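Local coordinates for DUF724 domain-containing protein 6-like (Raphanus sativus, PDB 5ZWX) that binds the H3K9me2 histone mark through its tandem Agenet cassette and probably links it to DNA methylation in heterochromatin, at residues Val99-Ser104 / Ile132-Asp137. Numbering follows the deposited sequence.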
ATOM      1  N   VAL A  99       2.400  10.748  -5.376  1.00 26.61           N
ATOM      2  CA  VAL A  99       2.131   9.499  -6.077  1.00 23.88           C
ATOM      3  C   VAL A  99       2.589   8.323  -5.230  1.00 26.00           C
ATOM      4  O   VAL A  99       3.342   8.502  -4.274  1.00 29.30           O
ATOM      5  CB  VAL A  99       2.847   9.437  -7.456  1.00 25.46           C
ATOM      6  CG1 VAL A  99       2.251  10.508  -8.413  1.00 28.98           C
ATOM      7  CG2 VAL A  99       4.370   9.612  -7.293  1.00 25.36           C
ATOM      8  N   ASP A 100       2.111   7.128  -5.551  1.00 29.43           N
ATOM      9  CA  ASP A 100       2.788   5.915  -5.089  1.00 26.89           C
ATOM     10  C   ASP A 100       3.410   5.268  -6.313  1.00 24.17           C
ATOM     11  O   ASP A 100       2.794   5.230  -7.375  1.00 26.87           O
ATOM     12  CB  ASP A 100       1.851   4.910  -4.424  1.00 28.13           C
ATOM     13  CG  ASP A 100       0.997   5.519  -3.337  1.00 31.19           C
ATOM     14  OD1 ASP A 100       1.442   6.480  -2.666  1.00 27.78           O
ATOM     15  OD2 ASP A 100      -0.145   5.020  -3.169  1.00 28.34           O
ATOM     16  N   ALA A 101       4.630   4.747  -6.149  1.00 24.48           N
ATOM     17  CA  ALA A 101       5.335   4.026  -7.199  1.00 23.76           C
ATOM     18  C   ALA A 101       5.387   2.531  -6.886  1.00 23.41           C
ATOM     19  O   ALA A 101       5.656   2.136  -5.742  1.00 24.87           O
ATOM     20  CB  ALA A 101       6.759   4.577  -7.353  1.00 23.75           C
ATOM     21  N   PHE A 102       5.114   1.699  -7.877  1.00 24.62           N
ATOM     22  CA  PHE A 102       5.211   0.260  -7.665  1.00 25.25           C
ATOM     23  C   PHE A 102       6.653  -0.209  -7.706  1.00 24.71           C
ATOM     24  O   PHE A 102       7.332  -0.110  -8.743  1.00 25.48           O
ATOM     25  CB  PHE A 102       4.403  -0.505  -8.685  1.00 26.25           C
ATOM     26  CG  PHE A 102       4.045  -1.890  -8.240  1.00 31.52           C
ATOM     27  CD1 PHE A 102       3.162  -2.084  -7.165  1.00 32.17           C
ATOM     28  CD2 PHE A 102       4.571  -2.995  -8.886  1.00 35.17           C
ATOM     29  CE1 PHE A 102       2.824  -3.366  -6.755  1.00 30.59           C
ATOM     30  CE2 PHE A 102       4.233  -4.281  -8.478  1.00 35.44           C
ATOM     31  CZ  PHE A 102       3.351  -4.461  -7.415  1.00 35.25           C
ATOM     32  N   TYR A 103       7.132  -0.741  -6.585  1.00 21.74           N
ATOM     33  CA  TYR A 103       8.600  -1.004  -6.467  1.00 23.30           C
ATOM     34  C   TYR A 103       8.741  -2.129  -5.456  1.00 25.99           C
ATOM     35  O   TYR A 103       7.989  -2.137  -4.448  1.00 26.00           O
ATOM     36  CB  TYR A 103       9.281   0.270  -5.988  1.00 24.63           C
ATOM     37  CG  TYR A 103      10.782   0.242  -5.946  1.00 28.64           C
ATOM     38  CD1 TYR A 103      11.453  -0.180  -4.802  1.00 22.34           C
ATOM     39  CD2 TYR A 103      11.516   0.705  -7.035  1.00 27.26           C
ATOM     40  CE1 TYR A 103      12.872  -0.196  -4.786  1.00 27.30           C
ATOM     41  CE2 TYR A 103      12.878   0.706  -7.029  1.00 27.02           C
ATOM     42  CZ  TYR A 103      13.554   0.262  -5.902  1.00 27.47           C
ATOM     43  OH  TYR A 103      14.910   0.306  -5.936  1.00 28.65           O
ATOM     44  N   SER A 104       9.604  -3.109  -5.721  1.00 25.77           N
ATOM     45  CA  SER A 104       9.690  -4.297  -4.842  1.00 29.23           C
ATOM     46  C   SER A 104       8.303  -4.869  -4.478  1.00 29.99           C
ATOM     47  O   SER A 104       8.072  -5.266  -3.312  1.00 28.06           O
ATOM     48  CB  SER A 104      10.437  -3.956  -3.552  1.00 27.51           C
ATOM     49  OG  SER A 104      11.777  -3.560  -3.815  1.00 29.04           O
ATOM     50  N   ILE A 132      14.183   8.226  -7.852  1.00 24.77           N
ATOM     51  CA  ILE A 132      14.055   7.083  -8.755  1.00 23.66           C
ATOM     52  C   ILE A 132      13.150   7.389  -9.939  1.00 26.71           C
ATOM     53  O   ILE A 132      12.071   7.957  -9.746  1.00 25.35           O
ATOM     54  CB  ILE A 132      13.510   5.857  -8.014  1.00 25.95           C
ATOM     55  CG1 ILE A 132      14.299   5.602  -6.704  1.00 25.18           C
ATOM     56  CG2 ILE A 132      13.550   4.628  -8.907  1.00 28.33           C
ATOM     57  CD1 ILE A 132      13.813   4.369  -5.909  1.00 23.88           C
ATOM     58  N   ARG A 133      13.559   6.998 -11.150  1.00 25.33           N
ATOM     59  CA  ARG A 133      12.730   7.210 -12.355  1.00 27.27           C
ATOM     60  C   ARG A 133      11.751   6.089 -12.575  1.00 31.34           C
ATOM     61  O   ARG A 133      12.122   4.924 -12.358  1.00 27.34           O
ATOM     62  CB  ARG A 133      13.606   7.306 -13.604  1.00 31.68           C
ATOM     63  CG  ARG A 133      14.436   8.545 -13.666  1.00 33.76           C
ATOM     64  CD  ARG A 133      15.084   8.659 -15.046  1.00 40.04           C
ATOM     65  NE  ARG A 133      15.793   9.919 -15.147  1.00 41.25           N
ATOM     66  CZ  ARG A 133      16.472  10.315 -16.214  1.00 42.37           C
ATOM     67  NH1 ARG A 133      16.544   9.534 -17.285  1.00 44.79           N
ATOM     68  NH2 ARG A 133      17.087  11.482 -16.189  1.00 41.24           N
ATOM     69  N   PHE A 134      10.551   6.429 -13.074  1.00 26.27           N
ATOM     70  CA  PHE A 134       9.491   5.470 -13.320  1.00 26.71           C
ATOM     71  C   PHE A 134       8.751   5.799 -14.608  1.00 30.78           C
ATOM     72  O   PHE A 134       8.755   6.950 -15.055  1.00 27.52           O
ATOM     73  CB  PHE A 134       8.435   5.467 -12.148  1.00 25.37           C
ATOM     74  CG  PHE A 134       8.988   4.998 -10.843  1.00 25.19           C
ATOM     75  CD1 PHE A 134       9.471   5.903  -9.919  1.00 23.56           C
ATOM     76  CD2 PHE A 134       9.033   3.648 -10.541  1.00 24.31           C
ATOM     77  CE1 PHE A 134      10.015   5.462  -8.701  1.00 22.15           C
ATOM     78  CE2 PHE A 134       9.577   3.207  -9.312  1.00 22.44           C
ATOM     79  CZ  PHE A 134      10.064   4.119  -8.410  1.00 23.35           C
ATOM     80  N   ARG A 135       8.096   4.795 -15.182  1.00 25.96           N
ATOM     81  CA  ARG A 135       7.139   5.053 -16.266  1.00 25.88           C
ATOM     82  C   ARG A 135       5.825   5.444 -15.615  1.00 28.11           C
ATOM     83  O   ARG A 135       5.586   5.097 -14.473  1.00 28.66           O
ATOM     84  CB  ARG A 135       6.945   3.821 -17.158  1.00 29.62           C
ATOM     85  CG  ARG A 135       8.251   3.295 -17.798  1.00 35.03           C
ATOM     86  CD  ARG A 135       7.986   2.001 -18.557  1.00 39.85           C
ATOM     87  NE  ARG A 135       7.303   1.003 -17.719  1.00 46.66           N
ATOM     88  CZ  ARG A 135       7.945   0.178 -16.897  1.00 44.97           C
ATOM     89  NH1 ARG A 135       9.258   0.252 -16.797  1.00 44.04           N
ATOM     90  NH2 ARG A 135       7.289  -0.717 -16.177  1.00 44.92           N
ATOM     91  N   ARG A 136       4.985   6.162 -16.355  1.00 30.25           N
ATOM     92  CA  ARG A 136       3.629   6.500 -15.886  1.00 32.22           C
ATOM     93  C   ARG A 136       2.870   5.267 -15.398  1.00 32.27           C
ATOM     94  O   ARG A 136       2.196   5.313 -14.379  1.00 32.03           O
ATOM     95  CB  ARG A 136       2.837   7.179 -17.023  1.00 31.97           C
ATOM     96  CG  ARG A 136       1.326   7.385 -16.704  1.00 39.02           C
ATOM     97  CD  ARG A 136       1.125   8.381 -15.563  1.00 40.13           C
ATOM     98  NE  ARG A 136      -0.275   8.543 -15.184  1.00 44.67           N
ATOM     99  CZ  ARG A 136      -0.876   7.789 -14.269  1.00 44.91           C
ATOM    100  NH1 ARG A 136      -0.197   6.830 -13.658  1.00 39.67           N
ATOM    101  NH2 ARG A 136      -2.144   7.992 -13.955  1.00 46.48           N
ATOM    102  N   ASP A 137       2.951   4.157 -16.129  1.00 32.06           N
ATOM    103  CA  ASP A 137       2.166   2.985 -15.722  1.00 33.36           C
ATOM    104  C   ASP A 137       2.676   2.310 -14.431  1.00 34.18           C
ATOM    105  O   ASP A 137       2.079   1.339 -13.969  1.00 33.27           O
ATOM    106  CB  ASP A 137       2.108   1.964 -16.865  1.00 36.40           C
ATOM    107  CG  ASP A 137       3.480   1.618 -17.409  1.00 48.58           C
ATOM    108  OD1 ASP A 137       3.708   1.766 -18.630  1.00 60.36           O
ATOM    109  OD2 ASP A 137       4.338   1.202 -16.615  1.00 46.47           O
TER
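Ala101 and Phe134 meet where strands 99-103 and 132-135 cross almost perpendicularly, at 88°, their axes 8.5 Å apart at closest approach and no hydrogen bond between them. Here the small Ala101 faces the large Phe134 across the crossing. The methyl of Ala101 sits over one face of the Phe134 ring in a CH-pi contact, CB lying 3.6 Å from the ring centroid and displaced toward the rim, with Phe134 CZ the nearest atom at 3.5 Å. Phe134 reaches this methyl with CG anti to its carbonyl carbon (chi1 -65°), and its edge meets Tyr103, where CE2 of Phe134 is 3.9 Å from CD2 of Tyr103. Farther out along the tyrosine ring, Ile132 brings its CD1 to 3.9 Å from Tyr103 CE2, the two side chains crossing at about a right angle. An alanine in place of Phe134 would probably take away the ring face that covers the Ala101 methyl and leave Tyr103 CD2 without its Phe134 neighbour. Both Tyr103 and Ile132 also pack on a modified side chain of the bound H3K9me2 peptide, so the outer end of this apolar row borders the reader site. At the inner end, Phe125 of strand 120-125 and Leu139 of strand 139-146 both touch Ala101 and Phe134, adding to the apolar interior of a curled antiparallel sheet, consistent with the SH3-like fold of a second Agenet domain.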